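Local coordinates for protein putative L-alanine-DL-glutamate epimerase (Burkholderia xenovorans, PDB 3GO2) that probably acts as a magnesium-dependent racemase or epimerase of the mandelate racemase/muconate lactonizing enzyme family, at residues Asp14-Tyr20 with Arg348-Glu352. Sequence-based numbering, arbitrary orientation.
Sequences DAGWRNY and RLAWE
Two hydrogen bonds with an apolar patch between them join the turn linking strands 5-14 and 19-27 to the loop that follows strand 342-344. At one end the phenol of Tyr20 donates to Glu352, OH to OE1 at 2.6 Å; the oxygen is met on its syn side and lies in the plane of the tyrosine ring, while the carboxylate stands nearly upright to that ring (84°). Glutamate suits this place because its other oxygen is used as well: OE2 takes NH1 of Arg348 in a 3.0 Å salt bridge, and also the backbone N of His323. The bridge probably favours the ionised carboxylate, and Arg348 is itself anchored through NH2 to the carbonyl of Asp345. At the other end a chi1 of 63° swings the indole of Trp351 across to the turn edge-on, and NE1 reaches Asp14 O at 3.2 Å from above the carbonyl plane. The hairpin belongs to the N-terminal part of the capping domain of the enolase superfamily, and the loop leaves the strand that probably closes the (beta/alpha) barrel, so the chain beyond the barrel here meets the cap. Leu349 fills the middle: its CD1 rests 3.5 Å from Ala15 CA, and the small methyl of Ala15 leaves room for it while lying against one face of the Tyr20 ring, toward its rim. Gly16 takes a backbone shape that a side chain would hinder, and its N stands at the indole edge. Aspartate is short enough to take weak bonds from that N, its carboxylate nearly coplanar with the indole (14°) and OD2 3.4 Å from Trp351 CZ2.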
ATOM      1  N   ASP A  14      -3.665  11.104 -50.553  1.00 17.59           N
ATOM      2  CA  ASP A  14      -4.655  10.037 -50.442  1.00 17.73           C
ATOM      3  C   ASP A  14      -3.982   8.707 -50.113  1.00 17.97           C
ATOM      4  O   ASP A  14      -2.976   8.350 -50.725  1.00 16.69           O
ATOM      5  CB  ASP A  14      -5.372   9.859 -51.789  1.00 17.95           C
ATOM      6  CG  ASP A  14      -6.492   8.871 -51.705  1.00 20.66           C
ATOM      7  OD1 ASP A  14      -7.352   9.044 -50.833  1.00 27.63           O
ATOM      8  OD2 ASP A  14      -6.493   7.904 -52.479  1.00 28.43           O
ATOM      9  N   ALA A  15      -4.553   7.994 -49.142  1.00 18.07           N
ATOM     10  CA  ALA A  15      -4.157   6.612 -48.831  1.00 18.95           C
ATOM     11  C   ALA A  15      -5.384   5.671 -48.836  1.00 20.01           C
ATOM     12  O   ALA A  15      -5.449   4.686 -48.112  1.00 19.47           O
ATOM     13  CB  ALA A  15      -3.378   6.555 -47.473  1.00 17.92           C
ATOM     14  N   GLY A  16      -6.368   5.992 -49.668  1.00 21.55           N
ATOM     15  CA  GLY A  16      -7.498   5.102 -49.942  1.00 23.25           C
ATOM     16  C   GLY A  16      -8.661   5.378 -49.024  1.00 24.04           C
ATOM     17  O   GLY A  16      -9.597   6.094 -49.399  1.00 25.45           O
ATOM     18  N   TRP A  17      -8.593   4.828 -47.808  1.00 23.46           N
ATOM     19  CA  TRP A  17      -9.642   4.975 -46.792  1.00 23.07           C
ATOM     20  C   TRP A  17      -9.229   5.943 -45.692  1.00 22.58           C
ATOM     21  O   TRP A  17      -9.932   6.133 -44.699  1.00 23.08           O
ATOM     22  CB  TRP A  17      -9.959   3.603 -46.190  1.00 23.64           C
ATOM     23  CG  TRP A  17      -8.761   2.940 -45.587  1.00 22.42           C
ATOM     24  CD1 TRP A  17      -7.789   2.255 -46.246  1.00 22.37           C
ATOM     25  CD2 TRP A  17      -8.413   2.896 -44.201  1.00 22.62           C
ATOM     26  NE1 TRP A  17      -6.854   1.791 -45.362  1.00 23.81           N
ATOM     27  CE2 TRP A  17      -7.206   2.178 -44.101  1.00 23.35           C
ATOM     28  CE3 TRP A  17      -8.992   3.407 -43.041  1.00 23.14           C
ATOM     29  CZ2 TRP A  17      -6.589   1.926 -42.880  1.00 24.07           C
ATOM     30  CZ3 TRP A  17      -8.378   3.165 -41.829  1.00 24.15           C
ATOM     31  CH2 TRP A  17      -7.182   2.445 -41.756  1.00 23.76           C
ATOM     32  N   ARG A  18      -8.061   6.558 -45.890  1.00 21.25           N
ATOM     33  CA  ARG A  18      -7.492   7.518 -45.002  1.00 19.81           C
ATOM     34  C   ARG A  18      -6.456   8.306 -45.811  1.00 18.57           C
ATOM     35  O   ARG A  18      -6.200   8.001 -46.968  1.00 17.72           O
ATOM     36  CB  ARG A  18      -6.820   6.822 -43.810  1.00 19.60           C
ATOM     37  CG  ARG A  18      -5.751   5.844 -44.244  1.00 18.41           C
ATOM     38  CD  ARG A  18      -5.068   5.170 -43.056  1.00 18.38           C
ATOM     39  NE  ARG A  18      -4.117   4.159 -43.532  1.00 19.01           N
ATOM     40  CZ  ARG A  18      -3.313   3.452 -42.743  1.00 19.38           C
ATOM     41  NH1 ARG A  18      -3.343   3.621 -41.414  1.00 20.47           N
ATOM     42  NH2 ARG A  18      -2.486   2.557 -43.282  1.00 18.84           N
ATOM     43  N   ASN A  19      -5.846   9.300 -45.183  1.00 18.79           N
ATOM     44  CA  ASN A  19      -4.763  10.029 -45.806  1.00 18.41           C
ATOM     45  C   ASN A  19      -3.461   9.757 -45.094  1.00 18.39           C
ATOM     46  O   ASN A  19      -3.452   9.355 -43.922  1.00 19.42           O
ATOM     47  CB  ASN A  19      -5.040  11.518 -45.740  1.00 19.16           C
ATOM     48  CG  ASN A  19      -6.276  11.899 -46.527  1.00 18.04           C
ATOM     49  OD1 ASN A  19      -6.488  11.387 -47.627  1.00 20.14           O
ATOM     50  ND2 ASN A  19      -7.083  12.797 -45.976  1.00 21.15           N
ATOM     51  N   TYR A  20      -2.368  10.018 -45.790  1.00 16.92           N
ATOM     52  CA  TYR A  20      -1.066  10.105 -45.141  1.00 16.45           C
ATOM     53  C   TYR A  20      -0.724  11.562 -44.960  1.00 16.27           C
ATOM     54  O   TYR A  20      -1.104  12.381 -45.774  1.00 17.29           O
ATOM     55  CB  TYR A  20       0.023   9.511 -45.998  1.00 16.06           C
ATOM     56  CG  TYR A  20       0.005   8.022 -46.205  1.00 15.50           C
ATOM     57  CD1 TYR A  20      -0.595   7.139 -45.299  1.00 15.22           C
ATOM     58  CD2 TYR A  20       0.688   7.476 -47.282  1.00 17.41           C
ATOM     59  CE1 TYR A  20      -0.563   5.787 -45.506  1.00 14.76           C
ATOM     60  CE2 TYR A  20       0.726   6.124 -47.476  1.00 17.67           C
ATOM     61  CZ  TYR A  20       0.106   5.286 -46.586  1.00 16.16           C
ATOM     62  OH  TYR A  20       0.180   3.926 -46.802  1.00 16.83           O
ATOM     63  N   ARG A 348      -0.359  -3.589 -48.913  1.00 18.61           N
ATOM     64  CA  ARG A 348      -0.014  -2.223 -49.302  1.00 18.90           C
ATOM     65  C   ARG A 348      -0.926  -1.721 -50.404  1.00 18.89           C
ATOM     66  O   ARG A 348      -1.434  -2.489 -51.234  1.00 19.30           O
ATOM     67  CB  ARG A 348       1.436  -2.094 -49.779  1.00 19.30           C
ATOM     68  CG  ARG A 348       2.532  -2.686 -48.887  1.00 18.47           C
ATOM     69  CD  ARG A 348       2.426  -2.272 -47.433  1.00 16.95           C
ATOM     70  NE  ARG A 348       2.535  -0.837 -47.227  1.00 18.20           N
ATOM     71  CZ  ARG A 348       2.658  -0.274 -46.020  1.00 19.06           C
ATOM     72  NH1 ARG A 348       2.747   1.033 -45.883  1.00 19.53           N
ATOM     73  NH2 ARG A 348       2.697  -1.031 -44.931  1.00 18.89           N
ATOM     74  N   LEU A 349      -1.114  -0.416 -50.410  1.00 18.66           N
ATOM     75  CA  LEU A 349      -1.810   0.261 -51.493  1.00 18.39           C
ATOM     76  C   LEU A 349      -1.082   0.080 -52.825  1.00 18.56           C
ATOM     77  O   LEU A 349       0.143   0.009 -52.896  1.00 18.03           O
ATOM     78  CB  LEU A 349      -1.888   1.755 -51.216  1.00 18.81           C
ATOM     79  CG  LEU A 349      -2.590   2.197 -49.937  1.00 18.15           C
ATOM     80  CD1 LEU A 349      -2.378   3.689 -49.707  1.00 17.78           C
ATOM     81  CD2 LEU A 349      -4.065   1.874 -49.955  1.00 19.65           C
ATOM     82  N   ALA A 350      -1.863   0.062 -53.900  1.00 18.53           N
ATOM     83  CA  ALA A 350      -1.301  -0.133 -55.230  1.00 19.14           C
ATOM     84  C   ALA A 350      -0.308   0.965 -55.627  1.00 19.31           C
ATOM     85  O   ALA A 350       0.618   0.717 -56.402  1.00 20.92           O
ATOM     86  CB  ALA A 350      -2.431  -0.239 -56.246  1.00 19.15           C
ATOM     87  N   TRP A 351      -0.484   2.161 -55.085  1.00 19.06           N
ATOM     88  CA  TRP A 351       0.418   3.284 -55.365  1.00 19.22           C
ATOM     89  C   TRP A 351       1.441   3.579 -54.255  1.00 18.95           C
ATOM     90  O   TRP A 351       2.146   4.584 -54.294  1.00 19.29           O
ATOM     91  CB  TRP A 351      -0.389   4.540 -55.708  1.00 19.01           C
ATOM     92  CG  TRP A 351      -1.258   5.064 -54.621  1.00 18.07           C
ATOM     93  CD1 TRP A 351      -0.924   6.023 -53.708  1.00 17.57           C
ATOM     94  CD2 TRP A 351      -2.604   4.672 -54.314  1.00 18.67           C
ATOM     95  NE1 TRP A 351      -1.979   6.284 -52.893  1.00 18.87           N
ATOM     96  CE2 TRP A 351      -3.022   5.461 -53.220  1.00 18.76           C
ATOM     97  CE3 TRP A 351      -3.496   3.738 -54.854  1.00 22.55           C
ATOM     98  CZ2 TRP A 351      -4.280   5.338 -52.641  1.00 21.06           C
ATOM     99  CZ3 TRP A 351      -4.769   3.620 -54.280  1.00 23.57           C
ATOM    100  CH2 TRP A 351      -5.143   4.418 -53.185  1.00 23.61           C
ATOM    101  N   GLU A 352       1.541   2.696 -53.262  1.00 18.42           N
ATOM    102  CA  GLU A 352       2.425   2.977 -52.132  1.00 18.91           C
ATOM    103  C   GLU A 352       3.865   3.242 -52.574  1.00 18.94           C
ATOM    104  O   GLU A 352       4.507   4.185 -52.100  1.00 18.66           O
ATOM    105  CB  GLU A 352       2.410   1.811 -51.149  1.00 18.05           C
ATOM    106  CG  GLU A 352       3.243   1.998 -49.873  1.00 18.52           C
ATOM    107  CD  GLU A 352       2.585   2.885 -48.849  1.00 19.59           C
ATOM    108  OE1 GLU A 352       1.373   3.184 -48.997  1.00 20.92           O
ATOM    109  OE2 GLU A 352       3.291   3.275 -47.877  1.00 18.94           O
TER